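PDB 3K93: phage related exonuclease from Haemophilus somnus 129PT, which probably hydrolyses DNA from its ends as a metal-dependent, phage-type exonuclease that assembles from three copies of the chain. Local coordinates for residues A[6-11]-A[213-218]; A[155-160]-A[190-195]. All blocks are in the same frame, centred on the assembly; numbering follows the deposited sequence.

Contact 1 (A[6-11]-A[213-218]); sequences YHLKVR and KYYDQL
Leu8 and Tyr215 bring an extended N-terminal segment, 6-11, against the C-terminal helix 198-221, with their CA atoms 6.9 Å apart and those of His7 and Asp216 at 7.4 Å, too far for direct backbone pairing. The irregular chain leading into strand 10-11 thus packs across the last long helix of the exonuclease chain, with the Tyr215 ring as the main contact surface. The Tyr215 side chain leaves the helix with CG anti to the backbone N (chi1 174°), which carries its ring out under the passing chain. Leu8 CB sits over the centre of that ring, 3.7 Å from its centroid and 14° off the ring normal, a CH-pi contact, while Leu8 CD2 reaches back to Tyr215 CB. A leucine suits this buried place because it offers aliphatic hydrogens to the ring and continues onto Ala211 of the same helix. Farther out, Tyr6 CB lies 3.7 Å from Tyr215 OH, and the two tyrosine side chains cross at about a right angle. A tyrosine suits position 215 because its OH also hydrogen-bonds Asp48 of helix 35-50. Between the two segments no direct hydrogen bond forms, although Leu8 O is bound by Gln212 just before 213-218. Two waters bridge them: one accepts from His7 N and donates to Tyr215 OH; the other accepts from Leu8 N at 3.0 Å and donates to Asp216 OD1 at 2.9 Å.

Contact 2 (A[155-160]-A[190-195]); sequences IDFVLF and TTVIIQ
Asp156 and Thr191 stand side by side on one face of an antiparallel strand pair, pointing the same way, and Thr191 OG1 donates a 2.6 Å hydrogen bond to Asp156 OD1. The hydroxyl meets this oxygen from above the carboxylate plane, 43° out of it. Thr191 OG1 lies beside its own backbone N (chi1 -65°), which turns it to the aspartate, while its methyl CG2 also packs near OD1. The other oxygen, Asp156 OD2, receives Arg79 in a salt bridge and Ser75 in a hydrogen bond, so the buried carboxylate is held at both oxygens, and the arginine would be expected to favour the aspartate's charged form.

Ile155, Phe157, Thr190, Val192 and Ile194 occupy the reverse face. The Phe157 ring turns its edge to the neighbouring strand: Val192 CG2 approaches in the ring plane, 4.0 Å from Phe157 CE2, and Thr190 O also lies at that edge. Within its own strand, Ile155 CG2 covers one ring face toward the rim. Ile155 CD1 runs out to Ile194 CG1 at 3.9 Å. Beta-branched residues such as isoleucine, valine and threonine suit extended strands, and here the side chains of this face pack on helices 125-135 and 137-148.

The backbone fixes this register. Ile155 and Val192 exchange two hydrogen bonds, Ile155 N to Val192 O being nearly straight; Phe157 and Thr190 form the second such pair, in which Phe157 N to Thr190 O is more bent, at 143°. Asp156 and Thr191 are the non-hydrogen-bonded pair between them. On its other edge strand 152-158 runs parallel to strand 108-114, within a mixed four-stranded sheet flanked by helices, consistent with the core of lambda-exonuclease-like nucleases.

Overall arrangement
Contacts 1 and 2 lie on opposite sides of the chain's centre, their own centres 31 Å apart and their nearest atoms about 14 Å apart. They are joined through the sequence: strand 189-195, the outer strand of contact 2, is followed by helix 198-221, which carries residues 213-218 of contact 1. Contact 2 is thus nested within the loop that contact 1 closes between the two ends of the chain. The sodium ion, bound by Asp100, Asp111 and Thr112, belongs to the sheet side, about 7 Å from the Ile155 side chain. Contact 1 instead adjoins a subunit interface, where Tyr214 hydrogen-bonds Asp126 of the second subunit.

Contact 1 (A[6-11]-A[213-218])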
loop_
_atom_site.group_PDB
_atom_site.type_symbol
_atom_site.label_atom_id
_atom_site.label_comp_id
_atom_site.label_asym_id
_atom_site.label_seq_id
_atom_site.Cartn_x
_atom_site.Cartn_y
_atom_site.Cartn_z
ATOM N N TYR A 6 25.791 -3.053 23.536
ATOM C CA TYR A 6 24.647 -2.622 22.730
ATOM C C TYR A 6 23.617 -2.048 23.674
ATOM O O TYR A 6 23.231 -2.683 24.655
ATOM C CB TYR A 6 24.047 -3.761 21.942
ATOM C CG TYR A 6 24.953 -4.311 20.861
ATOM C CD1 TYR A 6 24.985 -3.755 19.595
ATOM C CD2 TYR A 6 25.771 -5.406 21.103
ATOM C CE1 TYR A 6 25.816 -4.273 18.605
ATOM C CE2 TYR A 6 26.587 -5.928 20.110
ATOM C CZ TYR A 6 26.598 -5.352 18.868
ATOM O OH TYR A 6 27.417 -5.854 17.898
ATOM N N HIS A 7 23.173 -0.837 23.384
ATOM C CA HIS A 7 22.199 -0.176 24.216
ATOM C C HIS A 7 21.334 0.736 23.341
ATOM O O HIS A 7 21.855 1.529 22.566
ATOM C CB HIS A 7 22.885 0.627 25.326
ATOM C CG HIS A 7 21.919 1.170 26.330
ATOM N ND1 HIS A 7 21.285 0.366 27.266
ATOM C CD2 HIS A 7 21.436 2.424 26.520
ATOM C CE1 HIS A 7 20.469 1.110 27.997
ATOM N NE2 HIS A 7 20.548 2.363 27.568
ATOM N N LEU A 8 20.024 0.582 23.443
ATOM C CA LEU A 8 19.127 1.357 22.635
ATOM C C LEU A 8 18.788 2.695 23.310
ATOM O O LEU A 8 18.340 2.732 24.452
ATOM C CB LEU A 8 17.839 0.571 22.355
ATOM C CG LEU A 8 16.764 1.270 21.541
ATOM C CD1 LEU A 8 17.282 1.618 20.132
ATOM C CD2 LEU A 8 15.505 0.396 21.425
ATOM N N LYS A 9 19.010 3.770 22.560
ATOM C CA LYS A 9 18.372 5.063 22.784
ATOM C C LYS A 9 17.609 5.420 21.507
ATOM O O LYS A 9 18.141 5.325 20.442
ATOM C CB LYS A 9 19.397 6.120 23.154
ATOM C CG LYS A 9 19.901 5.917 24.566
ATOM C CD LYS A 9 20.899 6.961 24.982
ATOM C CE LYS A 9 21.474 6.655 26.365
ATOM N NZ LYS A 9 22.369 7.737 26.788
ATOM N N VAL A 10 16.328 5.758 21.629
ATOM C CA VAL A 10 15.491 6.009 20.469
ATOM C C VAL A 10 15.573 7.469 20.038
ATOM O O VAL A 10 15.387 8.370 20.848
ATOM C CB VAL A 10 14.014 5.578 20.725
ATOM C CG1 VAL A 10 13.157 5.907 19.500
ATOM C CG2 VAL A 10 13.922 4.096 21.037
ATOM N N ARG A 11 15.878 7.715 18.764
ATOM C CA ARG A 11 15.847 9.093 18.239
ATOM C C ARG A 11 14.448 9.718 18.372
ATOM O O ARG A 11 13.431 9.036 18.210
ATOM C CB ARG A 11 16.254 9.131 16.769
ATOM C CG ARG A 11 17.693 8.658 16.429
ATOM C CD ARG A 11 18.115 9.081 14.957
ATOM N NE ARG A 11 17.658 8.151 13.920
ATOM C CZ ARG A 11 17.616 8.425 12.601
ATOM N N LYS A 213 14.162 -3.320 26.478
ATOM C CA LYS A 213 14.162 -4.694 26.921
ATOM C C LYS A 213 14.025 -5.636 25.743
ATOM O O LYS A 213 14.741 -6.616 25.681
ATOM C CB LYS A 213 13.087 -4.977 27.965
ATOM C CG LYS A 213 13.363 -4.280 29.300
ATOM C CD LYS A 213 12.309 -4.635 30.389
ATOM C CE LYS A 213 12.451 -3.730 31.662
ATOM N NZ LYS A 213 13.430 -4.282 32.607
ATOM N N TYR A 214 13.111 -5.351 24.822
ATOM C CA TYR A 214 12.963 -6.171 23.626
ATOM C C TYR A 214 14.251 -6.166 22.789
ATOM O O TYR A 214 14.769 -7.208 22.409
ATOM C CB TYR A 214 11.743 -5.697 22.792
ATOM C CG TYR A 214 11.493 -6.529 21.570
ATOM C CD1 TYR A 214 11.171 -7.872 21.662
ATOM C CD2 TYR A 214 11.533 -5.961 20.307
ATOM C CE1 TYR A 214 10.965 -8.645 20.515
ATOM C CE2 TYR A 214 11.303 -6.716 19.165
ATOM C CZ TYR A 214 11.044 -8.041 19.278
ATOM O OH TYR A 214 10.824 -8.731 18.137
ATOM N N TYR A 215 14.783 -4.983 22.539
ATOM C CA TYR A 215 16.072 -4.834 21.851
ATOM C C TYR A 215 17.166 -5.716 22.475
ATOM O O TYR A 215 17.870 -6.422 21.754
ATOM C CB TYR A 215 16.473 -3.337 21.868
ATOM C CG TYR A 215 17.858 -2.955 21.335
ATOM C CD1 TYR A 215 18.978 -3.013 22.150
ATOM C CD2 TYR A 215 18.031 -2.523 20.013
ATOM C CE1 TYR A 215 20.261 -2.655 21.658
ATOM C CE2 TYR A 215 19.296 -2.148 19.520
ATOM C CZ TYR A 215 20.399 -2.201 20.361
ATOM O OH TYR A 215 21.628 -1.835 19.916
ATOM N N ASP A 216 17.314 -5.674 23.801
ATOM C CA ASP A 216 18.345 -6.467 24.475
ATOM C C ASP A 216 18.193 -7.981 24.207
ATOM O O ASP A 216 19.186 -8.723 24.058
ATOM C CB ASP A 216 18.291 -6.224 25.995
ATOM C CG ASP A 216 18.782 -4.802 26.399
ATOM O OD1 ASP A 216 19.449 -4.126 25.589
ATOM O OD2 ASP A 216 18.502 -4.381 27.540
ATOM N N GLN A 217 16.944 -8.425 24.177
ATOM C CA GLN A 217 16.607 -9.792 23.862
ATOM C C GLN A 217 17.024 -10.098 22.416
ATOM O O GLN A 217 17.534 -11.161 22.148
ATOM C CB GLN A 217 15.087 -9.988 24.102
ATOM C CG GLN A 217 14.435 -11.252 23.557
ATOM C CD GLN A 217 12.882 -11.213 23.715
ATOM O OE1 GLN A 217 12.365 -10.713 24.738
ATOM N NE2 GLN A 217 12.151 -11.721 22.696
ATOM N N LEU A 218 16.823 -9.151 21.496
ATOM C CA LEU A 218 17.207 -9.385 20.108
ATOM C C LEU A 218 18.728 -9.514 20.027
ATOM O O LEU A 218 19.224 -10.443 19.387
ATOM C CB LEU A 218 16.703 -8.284 19.168
ATOM C CG LEU A 218 15.196 -8.113 19.029
ATOM C CD1 LEU A 218 14.900 -6.983 18.049
ATOM C CD2 LEU A 218 14.448 -9.431 18.604
HETATM O O HOH W 1 24.022 0.060 20.444
HETATM O O HOH W 2 18.984 -1.312 25.458
#

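Contact 2 (A[155-160]-A[190-195])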
loop_
_atom_site.group_PDB
_atom_site.type_symbol
_atom_site.label_atom_id
_atom_site.label_comp_id
_atom_site.label_asym_id
_atom_site.label_seq_id
_atom_site.Cartn_x
_atom_site.Cartn_y
_atom_site.Cartn_z
ATOM N N ILE A 155 5.720 23.494 15.157
ATOM C CA ILE A 155 6.165 22.808 13.949
ATOM C C ILE A 155 5.808 23.733 12.811
ATOM O O ILE A 155 4.632 24.008 12.579
ATOM C CB ILE A 155 5.439 21.466 13.761
ATOM C CG1 ILE A 155 5.654 20.550 14.957
ATOM C CG2 ILE A 155 5.885 20.775 12.489
ATOM C CD1 ILE A 155 4.582 19.458 15.089
ATOM N N ASP A 156 6.822 24.251 12.138
ATOM C CA ASP A 156 6.650 25.109 10.955
ATOM C C ASP A 156 6.737 24.249 9.681
ATOM O O ASP A 156 7.833 23.876 9.242
ATOM C CB ASP A 156 7.774 26.151 10.913
ATOM C CG ASP A 156 7.553 27.335 11.871
ATOM O OD1 ASP A 156 6.491 27.454 12.542
ATOM O OD2 ASP A 156 8.462 28.181 11.907
ATOM N N PHE A 157 5.587 23.907 9.110
ATOM C CA PHE A 157 5.511 23.288 7.795
ATOM C C PHE A 157 5.723 24.422 6.793
ATOM O O PHE A 157 4.967 25.387 6.804
ATOM C CB PHE A 157 4.139 22.676 7.568
ATOM C CG PHE A 157 3.875 21.487 8.413
ATOM C CD1 PHE A 157 4.382 20.255 8.058
ATOM C CD2 PHE A 157 3.113 21.581 9.550
ATOM C CE1 PHE A 157 4.140 19.147 8.838
ATOM C CE2 PHE A 157 2.864 20.465 10.327
ATOM C CZ PHE A 157 3.384 19.264 9.983
ATOM N N VAL A 158 6.750 24.271 5.939
ATOM C CA VAL A 158 7.156 25.298 4.993
ATOM C C VAL A 158 7.335 24.721 3.588
ATOM O O VAL A 158 7.978 23.665 3.402
ATOM C CB VAL A 158 8.440 25.997 5.460
ATOM C CG1 VAL A 158 8.154 26.837 6.695
ATOM C CG2 VAL A 158 9.532 24.991 5.745
ATOM N N LEU A 159 6.738 25.389 2.601
ATOM C CA LEU A 159 6.825 24.998 1.188
ATOM C C LEU A 159 7.674 25.999 0.439
ATOM O O LEU A 159 7.285 27.179 0.288
ATOM C CB LEU A 159 5.427 24.945 0.531
ATOM C CG LEU A 159 5.446 24.532 -0.940
ATOM C CD1 LEU A 159 6.056 23.120 -1.131
ATOM C CD2 LEU A 159 4.031 24.642 -1.613
ATOM N N PHE A 160 8.836 25.537 -0.018
ATOM C CA PHE A 160 9.662 26.291 -0.919
ATOM C C PHE A 160 9.664 25.543 -2.241
ATOM O O PHE A 160 9.384 24.341 -2.273
ATOM C CB PHE A 160 11.124 26.326 -0.411
ATOM C CG PHE A 160 11.310 27.029 0.913
ATOM C CD1 PHE A 160 11.217 28.407 0.998
ATOM C CD2 PHE A 160 11.614 26.317 2.058
ATOM C CE1 PHE A 160 11.387 29.065 2.196
ATOM C CE2 PHE A 160 11.804 26.998 3.290
ATOM C CZ PHE A 160 11.686 28.371 3.343
ATOM N N THR A 190 2.708 27.001 7.501
ATOM C CA THR A 190 1.625 26.689 8.410
ATOM C C THR A 190 2.252 26.111 9.648
ATOM O O THR A 190 3.042 25.156 9.552
ATOM C CB THR A 190 0.622 25.678 7.823
ATOM O OG1 THR A 190 0.072 26.214 6.622
ATOM C CG2 THR A 190 -0.554 25.396 8.808
ATOM N N THR A 191 1.910 26.696 10.809
ATOM C CA THR A 191 2.531 26.350 12.092
ATOM C C THR A 191 1.544 25.589 12.989
ATOM O O THR A 191 0.392 25.979 13.061
ATOM C CB THR A 191 3.012 27.611 12.838
ATOM O OG1 THR A 191 4.056 28.238 12.085
ATOM C CG2 THR A 191 3.580 27.239 14.215
ATOM N N VAL A 192 1.987 24.497 13.626
ATOM C CA VAL A 192 1.172 23.757 14.595
ATOM C C VAL A 192 1.863 23.862 15.966
ATOM O O VAL A 192 3.043 23.607 16.072
ATOM C CB VAL A 192 1.011 22.289 14.199
ATOM C CG1 VAL A 192 0.269 21.473 15.314
ATOM C CG2 VAL A 192 0.285 22.166 12.855
ATOM N N ILE A 193 1.128 24.269 16.985
ATOM C CA ILE A 193 1.680 24.519 18.313
ATOM C C ILE A 193 1.391 23.278 19.141
ATOM O O ILE A 193 0.259 22.855 19.217
ATOM C CB ILE A 193 0.976 25.758 18.997
ATOM C CG1 ILE A 193 1.184 27.033 18.173
ATOM C CG2 ILE A 193 1.493 25.978 20.402
ATOM C CD1 ILE A 193 0.217 28.229 18.562
ATOM N N ILE A 194 2.416 22.692 19.746
ATOM C CA ILE A 194 2.258 21.520 20.601
ATOM C C ILE A 194 2.628 21.923 22.037
ATOM O O ILE A 194 3.733 22.410 22.255
ATOM C CB ILE A 194 3.203 20.368 20.148
ATOM C CG1 ILE A 194 3.029 20.037 18.652
ATOM C CG2 ILE A 194 2.940 19.125 20.973
ATOM C CD1 ILE A 194 1.692 19.370 18.296
ATOM N N GLN A 195 1.709 21.743 22.998
ATOM C CA GLN A 195 1.992 22.036 24.395
ATOM C C GLN A 195 2.743 20.846 25.006
ATOM O O GLN A 195 2.455 19.721 24.664
ATOM C CB GLN A 195 0.694 22.276 25.200
ATOM C CG GLN A 195 -0.158 23.479 24.763
ATOM C CD GLN A 195 0.641 24.771 24.742
ATOM O OE1 GLN A 195 1.541 24.967 25.563
ATOM N NE2 GLN A 195 0.337 25.643 23.793
#